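Local structure of bifunctional thiamine biosynthesis protein ThiDN (Methanocaldococcus jannaschii DSM 2661, 2PHP) at residues V115-D119 with W132-A137; I30-G34 with K156-I160. The protein probably phosphorylates hydroxymethylpyrimidine and its monophosphate and, through the C-terminal ThiN domain seen here, condenses the resulting diphosphate with thiazole phosphate into thiamine phosphate. One frame throughout, in Å; residues are numbered along the deposited sequence.

Contact 1. Residues V115-D119 with W132-A137; sequences VSSFD and WGTKIA
Phe118 lays one face of its ring on Gly133, whose CA stands 3.8 Å from the ring centroid, 21° off the normal, in a CH-pi contact. Glycine has no side chain to fend the ring off, and Phe118 CD2 comes within 3.4 Å of Gly133 O. A chi1 of 68° places CG between the backbone N and the carbonyl carbon and sets the ring against the helix surface at Gly133. Trp132 flanks it obliquely, its CZ3 3.8 Å from Phe118 CD1. The neighbouring atom of the same indole ring meets backbone: Asp119 O lies at the ring edge, near its plane, 3.2 Å from Trp132 CH2. Farther along, Ser116 OG donates an unusually short hydrogen bond to Ala137 O, its modelled 2.5 Å best read with caution, while Ala137 CA approaches Ser117 O at 3.4 Å. Lys140 also reaches Ser117 O, weakly. Beside 115-117 in the sheet, strand 147-150 shares backbone hydrogen bonds with Ser116 through Ile147 and Tyr149; past the strand, Asp119 forms a salt bridge with Lys121. This is the strand-to-helix half of a beta-alpha-beta unit made by 115-117, 129-141 and 147-150. Its chemistry is mixed: aromatic packing at one end, a serine hydroxyl meeting a helix carbonyl at the other.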
ATOM      1  N   VAL B 115     -33.674  -6.698 -11.752  1.00 38.79           N
ATOM      2  CA  VAL B 115     -32.580  -6.869 -12.699  1.00 38.07           C
ATOM      3  C   VAL B 115     -32.970  -6.473 -14.122  1.00 38.63           C
ATOM      4  O   VAL B 115     -34.098  -6.700 -14.562  1.00 39.93           O
ATOM      5  CB  VAL B 115     -32.108  -8.346 -12.720  1.00 38.23           C
ATOM      6  CG1 VAL B 115     -30.843  -8.485 -13.549  1.00 37.55           C
ATOM      7  CG2 VAL B 115     -31.884  -8.844 -11.305  1.00 39.05           C
ATOM      8  N   SER B 116     -32.023  -5.878 -14.836  1.00 37.00           N
ATOM      9  CA  SER B 116     -32.233  -5.476 -16.213  1.00 37.12           C
ATOM     10  C   SER B 116     -30.882  -5.600 -16.908  1.00 37.73           C
ATOM     11  O   SER B 116     -29.861  -5.815 -16.254  1.00 38.07           O
ATOM     12  CB  SER B 116     -32.754  -4.040 -16.284  1.00 36.19           C
ATOM     13  OG  SER B 116     -33.065  -3.689 -17.619  1.00 36.65           O
ATOM     14  N   SER B 117     -30.862  -5.459 -18.227  1.00 37.75           N
ATOM     15  CA  SER B 117     -29.611  -5.599 -18.957  1.00 38.97           C
ATOM     16  C   SER B 117     -29.614  -4.943 -20.336  1.00 38.77           C
ATOM     17  O   SER B 117     -30.577  -4.284 -20.726  1.00 38.68           O
ATOM     18  CB  SER B 117     -29.295  -7.085 -19.102  1.00 38.50           C
ATOM     19  OG  SER B 117     -30.366  -7.751 -19.746  1.00 39.47           O
ATOM     20  N   PHE B 118     -28.510  -5.124 -21.056  1.00 39.10           N
ATOM     21  CA  PHE B 118     -28.341  -4.600 -22.408  1.00 39.94           C
ATOM     22  C   PHE B 118     -27.378  -5.519 -23.156  1.00 40.66           C
ATOM     23  O   PHE B 118     -26.621  -6.273 -22.535  1.00 40.40           O
ATOM     24  CB  PHE B 118     -27.808  -3.156 -22.380  1.00 39.39           C
ATOM     25  CG  PHE B 118     -26.399  -3.032 -21.879  1.00 39.90           C
ATOM     26  CD1 PHE B 118     -25.317  -3.225 -22.735  1.00 40.51           C
ATOM     27  CD2 PHE B 118     -26.150  -2.728 -20.546  1.00 38.96           C
ATOM     28  CE1 PHE B 118     -24.004  -3.116 -22.266  1.00 39.84           C
ATOM     29  CE2 PHE B 118     -24.847  -2.618 -20.070  1.00 38.66           C
ATOM     30  CZ  PHE B 118     -23.771  -2.813 -20.931  1.00 39.32           C
ATOM     31  N   ASP B 119     -27.409  -5.445 -24.483  1.00 41.43           N
ATOM     32  CA  ASP B 119     -26.578  -6.290 -25.337  1.00 43.02           C
ATOM     33  C   ASP B 119     -25.552  -5.477 -26.112  1.00 42.16           C
ATOM     34  O   ASP B 119     -25.918  -4.677 -26.972  1.00 42.37           O
ATOM     35  CB  ASP B 119     -27.468  -7.040 -26.335  1.00 45.66           C
ATOM     36  CG  ASP B 119     -26.710  -8.102 -27.121  1.00 47.42           C
ATOM     37  OD1 ASP B 119     -25.506  -7.912 -27.395  1.00 48.37           O
ATOM     38  OD2 ASP B 119     -27.325  -9.128 -27.477  1.00 49.65           O
ATOM     39  N   TRP B 132     -25.316   4.487 -23.259  1.00 36.66           N
ATOM     40  CA  TRP B 132     -26.351   3.842 -24.047  1.00 38.04           C
ATOM     41  C   TRP B 132     -26.905   2.584 -23.376  1.00 38.06           C
ATOM     42  O   TRP B 132     -28.123   2.392 -23.306  1.00 38.25           O
ATOM     43  CB  TRP B 132     -25.792   3.490 -25.426  1.00 39.55           C
ATOM     44  CG  TRP B 132     -26.652   2.545 -26.177  1.00 41.99           C
ATOM     45  CD1 TRP B 132     -27.766   2.847 -26.906  1.00 41.76           C
ATOM     46  CD2 TRP B 132     -26.526   1.119 -26.200  1.00 42.83           C
ATOM     47  NE1 TRP B 132     -28.344   1.691 -27.379  1.00 43.26           N
ATOM     48  CE2 TRP B 132     -27.603   0.618 -26.962  1.00 43.14           C
ATOM     49  CE3 TRP B 132     -25.605   0.218 -25.650  1.00 43.25           C
ATOM     50  CZ2 TRP B 132     -27.788  -0.753 -27.185  1.00 43.60           C
ATOM     51  CZ3 TRP B 132     -25.789  -1.145 -25.872  1.00 42.99           C
ATOM     52  CH2 TRP B 132     -26.872  -1.617 -26.635  1.00 44.01           C
ATOM     53  N   GLY B 133     -26.007   1.727 -22.900  1.00 36.75           N
ATOM     54  CA  GLY B 133     -26.424   0.492 -22.255  1.00 35.87           C
ATOM     55  C   GLY B 133     -27.246   0.716 -21.000  1.00 36.71           C
ATOM     56  O   GLY B 133     -28.222   0.005 -20.748  1.00 34.85           O
ATOM     57  N   THR B 134     -26.840   1.697 -20.199  1.00 35.58           N
ATOM     58  CA  THR B 134     -27.558   2.005 -18.972  1.00 37.21           C
ATOM     59  C   THR B 134     -28.951   2.507 -19.340  1.00 38.43           C
ATOM     60  O   THR B 134     -29.950   2.080 -18.759  1.00 36.89           O
ATOM     61  CB  THR B 134     -26.825   3.084 -18.149  1.00 37.12           C
ATOM     62  OG1 THR B 134     -25.553   2.577 -17.723  1.00 37.02           O
ATOM     63  CG2 THR B 134     -27.648   3.481 -16.927  1.00 35.26           C
ATOM     64  N   LYS B 135     -29.008   3.409 -20.317  1.00 40.44           N
ATOM     65  CA  LYS B 135     -30.279   3.964 -20.772  1.00 41.73           C
ATOM     66  C   LYS B 135     -31.203   2.826 -21.217  1.00 41.08           C
ATOM     67  O   LYS B 135     -32.318   2.696 -20.716  1.00 42.63           O
ATOM     68  CB  LYS B 135     -30.038   4.942 -21.928  1.00 43.26           C
ATOM     69  CG  LYS B 135     -31.257   5.733 -22.357  1.00 45.45           C
ATOM     70  CD  LYS B 135     -30.870   6.761 -23.414  1.00 49.44           C
ATOM     71  CE  LYS B 135     -32.055   7.608 -23.853  1.00 51.31           C
ATOM     72  NZ  LYS B 135     -31.605   8.690 -24.778  1.00 52.61           N
ATOM     73  N   ILE B 136     -30.730   1.991 -22.138  1.00 41.06           N
ATOM     74  CA  ILE B 136     -31.524   0.863 -22.623  1.00 41.58           C
ATOM     75  C   ILE B 136     -32.047   0.000 -21.474  1.00 41.04           C
ATOM     76  O   ILE B 136     -33.239  -0.312 -21.408  1.00 41.49           O
ATOM     77  CB  ILE B 136     -30.700  -0.051 -23.556  1.00 43.76           C
ATOM     78  CG1 ILE B 136     -30.380   0.677 -24.861  1.00 45.65           C
ATOM     79  CG2 ILE B 136     -31.472  -1.334 -23.843  1.00 45.21           C
ATOM     80  CD1 ILE B 136     -31.607   1.082 -25.650  1.00 46.26           C
ATOM     81  N   ALA B 137     -31.147  -0.391 -20.576  1.00 40.23           N
ATOM     82  CA  ALA B 137     -31.502  -1.223 -19.436  1.00 40.37           C
ATOM     83  C   ALA B 137     -32.570  -0.576 -18.565  1.00 41.22           C
ATOM     84  O   ALA B 137     -33.471  -1.251 -18.067  1.00 41.87           O
ATOM     85  CB  ALA B 137     -30.260  -1.521 -18.594  1.00 40.01           C
TER

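Contact 2. Residues I30-G34 with K156-I160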
ATOM      1  N   ILE B  30     -14.709 -10.495  -7.960  1.00 27.84           N
ATOM      2  CA  ILE B  30     -13.841  -9.519  -8.622  1.00 27.37           C
ATOM      3  C   ILE B  30     -13.580  -9.874 -10.082  1.00 25.94           C
ATOM      4  O   ILE B  30     -13.022 -10.934 -10.387  1.00 27.73           O
ATOM      5  CB  ILE B  30     -12.472  -9.406  -7.905  1.00 27.67           C
ATOM      6  CG1 ILE B  30     -12.693  -9.024  -6.439  1.00 26.84           C
ATOM      7  CG2 ILE B  30     -11.588  -8.351  -8.605  1.00 25.62           C
ATOM      8  CD1 ILE B  30     -11.483  -9.214  -5.569  1.00 29.55           C
ATOM      9  N   PRO B  31     -13.973  -8.985 -11.005  1.00 25.07           N
ATOM     10  CA  PRO B  31     -13.755  -9.248 -12.430  1.00 26.85           C
ATOM     11  C   PRO B  31     -12.274  -9.116 -12.777  1.00 29.21           C
ATOM     12  O   PRO B  31     -11.489  -8.598 -11.980  1.00 27.07           O
ATOM     13  CB  PRO B  31     -14.600  -8.181 -13.110  1.00 24.97           C
ATOM     14  CG  PRO B  31     -14.472  -7.025 -12.170  1.00 25.86           C
ATOM     15  CD  PRO B  31     -14.606  -7.670 -10.798  1.00 24.17           C
ATOM     16  N   GLU B  32     -11.899  -9.584 -13.963  1.00 29.82           N
ATOM     17  CA  GLU B  32     -10.514  -9.515 -14.401  1.00 32.20           C
ATOM     18  C   GLU B  32     -10.026  -8.086 -14.531  1.00 30.04           C
ATOM     19  O   GLU B  32      -8.839  -7.818 -14.356  1.00 30.91           O
ATOM     20  CB  GLU B  32     -10.328 -10.251 -15.731  1.00 32.58           C
ATOM     21  CG  GLU B  32     -10.326 -11.747 -15.566  1.00 40.80           C
ATOM     22  CD  GLU B  32      -9.358 -12.182 -14.480  1.00 47.37           C
ATOM     23  OE1 GLU B  32      -8.143 -11.924 -14.635  1.00 50.30           O
ATOM     24  OE2 GLU B  32      -9.811 -12.770 -13.467  1.00 49.52           O
ATOM     25  N   VAL B  33     -10.934  -7.167 -14.838  1.00 28.23           N
ATOM     26  CA  VAL B  33     -10.540  -5.772 -14.973  1.00 28.49           C
ATOM     27  C   VAL B  33     -10.581  -5.043 -13.632  1.00 28.18           C
ATOM     28  O   VAL B  33     -10.304  -3.842 -13.559  1.00 27.50           O
ATOM     29  CB  VAL B  33     -11.426  -5.026 -15.985  1.00 28.13           C
ATOM     30  CG1 VAL B  33     -11.229  -5.626 -17.358  1.00 28.97           C
ATOM     31  CG2 VAL B  33     -12.893  -5.088 -15.562  1.00 29.68           C
ATOM     32  N   GLY B  34     -10.914  -5.781 -12.575  1.00 25.26           N
ATOM     33  CA  GLY B  34     -10.982  -5.193 -11.250  1.00 24.65           C
ATOM     34  C   GLY B  34     -12.284  -4.446 -11.031  1.00 24.25           C
ATOM     35  O   GLY B  34     -12.968  -4.087 -11.985  1.00 23.58           O
ATOM     36  N   LYS B 156     -14.543  -7.827 -24.431  1.00 33.55           N
ATOM     37  CA  LYS B 156     -15.133  -7.316 -23.194  1.00 32.56           C
ATOM     38  C   LYS B 156     -15.691  -8.417 -22.306  1.00 32.61           C
ATOM     39  O   LYS B 156     -16.553  -9.192 -22.724  1.00 31.05           O
ATOM     40  CB  LYS B 156     -16.254  -6.330 -23.527  1.00 34.23           C
ATOM     41  CG  LYS B 156     -15.799  -5.070 -24.231  1.00 35.64           C
ATOM     42  CD  LYS B 156     -15.032  -4.164 -23.285  1.00 39.34           C
ATOM     43  CE  LYS B 156     -14.591  -2.888 -23.987  1.00 42.77           C
ATOM     44  NZ  LYS B 156     -13.888  -1.964 -23.055  1.00 45.21           N
ATOM     45  N   GLU B 157     -15.207  -8.483 -21.074  1.00 31.14           N
ATOM     46  CA  GLU B 157     -15.681  -9.499 -20.156  1.00 31.70           C
ATOM     47  C   GLU B 157     -17.059  -9.094 -19.629  1.00 30.94           C
ATOM     48  O   GLU B 157     -17.333  -7.908 -19.440  1.00 29.63           O
ATOM     49  CB  GLU B 157     -14.670  -9.669 -19.014  1.00 35.11           C
ATOM     50  CG  GLU B 157     -15.104  -9.142 -17.657  1.00 38.46           C
ATOM     51  CD  GLU B 157     -13.985  -9.225 -16.626  1.00 41.98           C
ATOM     52  OE1 GLU B 157     -12.995  -8.472 -16.753  1.00 42.79           O
ATOM     53  OE2 GLU B 157     -14.088 -10.050 -15.693  1.00 43.92           O
ATOM     54  N   PRO B 158     -17.959 -10.074 -19.421  1.00 29.86           N
ATOM     55  CA  PRO B 158     -19.302  -9.769 -18.914  1.00 30.63           C
ATOM     56  C   PRO B 158     -19.227  -9.046 -17.562  1.00 30.64           C
ATOM     57  O   PRO B 158     -18.208  -9.130 -16.871  1.00 31.03           O
ATOM     58  CB  PRO B 158     -19.962 -11.150 -18.823  1.00 29.03           C
ATOM     59  CG  PRO B 158     -18.802 -12.084 -18.648  1.00 29.14           C
ATOM     60  CD  PRO B 158     -17.793 -11.522 -19.618  1.00 29.13           C
HETATM   61  N   MSE B 159     -20.297  -8.348 -17.182  1.00 29.38           N
HETATM   62  CA  MSE B 159     -20.283  -7.596 -15.928  1.00 30.37           C
HETATM   63  C   MSE B 159     -21.630  -7.442 -15.235  1.00 30.68           C
HETATM   64  O   MSE B 159     -22.668  -7.389 -15.885  1.00 30.64           O
HETATM   65  CB  MSE B 159     -19.744  -6.183 -16.184  1.00 32.01           C
HETATM   66  CG  MSE B 159     -19.226  -5.471 -14.940  1.00 32.82           C
HETATM   67 SE   MSE B 159     -17.532  -6.274 -14.408  1.00 42.95          SE
HETATM   68  CE  MSE B 159     -16.597  -5.971 -16.080  1.00 36.04           C
ATOM     69  N   ILE B 160     -21.598  -7.364 -13.908  1.00 29.86           N
ATOM     70  CA  ILE B 160     -22.803  -7.125 -13.120  1.00 28.97           C
ATOM     71  C   ILE B 160     -22.560  -5.783 -12.439  1.00 28.84           C
ATOM     72  O   ILE B 160     -21.546  -5.591 -11.768  1.00 30.93           O
ATOM     73  CB  ILE B 160     -23.032  -8.176 -12.014  1.00 27.97           C
ATOM     74  CG1 ILE B 160     -23.486  -9.504 -12.622  1.00 26.91           C
ATOM     75  CG2 ILE B 160     -24.094  -7.659 -11.035  1.00 24.98           C
ATOM     76  CD1 ILE B 160     -23.566 -10.630 -11.616  1.00 27.18           C
TER
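Glu157 brings its carboxylate against the backbone N-H groups of Glu32 and Val33, in a type I beta turn that runs from Pro31 to Gly34 and is closed by Gly34 N bonding to Pro31 O at 2.9 Å. The turn belongs to the loop between helix 8-22 and strand 37-40, whereas Glu157 sits just ahead of strand 159-164 in the ThiN domain. Two hydrogen bonds of unequal quality carry the polar part. Glu32 N gives its hydrogen to the syn lone pair of Glu157 OE2 at 2.8 Å and 157°; Val33 N reaches Glu157 OE1 at 3.1 Å with a weak, bent geometry of 132°. The glutamate chain is extended beyond CG, which carries the carboxylate to the turn. An alanine in place of Glu157 has no carboxylate to accept from Glu32 N and Val33 N, and the turn would probably be less firmly tied to the segment before the strand.

The turn also meets the second subunit: Lys156 forms a salt bridge with Glu32 of that subunit, and Val33 packs on its Val33, which places the turn at a subunit interface.

Apolar contacts come from selenomethionine Met159. Its CG stands anti to the backbone N (chi1 -160°), and the chain then bends back toward the turn. The Met159 and Pro31 side chains cross at about a right angle, Met159 SE lying 3.7 Å from Pro31 CB, while the terminal methyl, Met159 CE, touches Val33 CG2 at 3.8 Å.

Overall arrangement
Both contacts reach the same mixed sheet of the ThiN domain, yet at different strands of it. Contact 1 involves strand 115-117, outermost on its side within this chain; contact 2 leads into strand 159-164, with strand 147-150 lying between the two. Their centres are 16 Å apart and their nearest atoms about 7 Å, so they do not touch. Along the chain they are nested: 30-34 comes first, then 115-119 and 132-137, and finally 156-160, which closes a loop around contact 1. A local beta-alpha-beta link is thus nested, in sequence, within the loop closed by a long-range contact, and contact 2 alone of the pair also meets a neighbouring subunit.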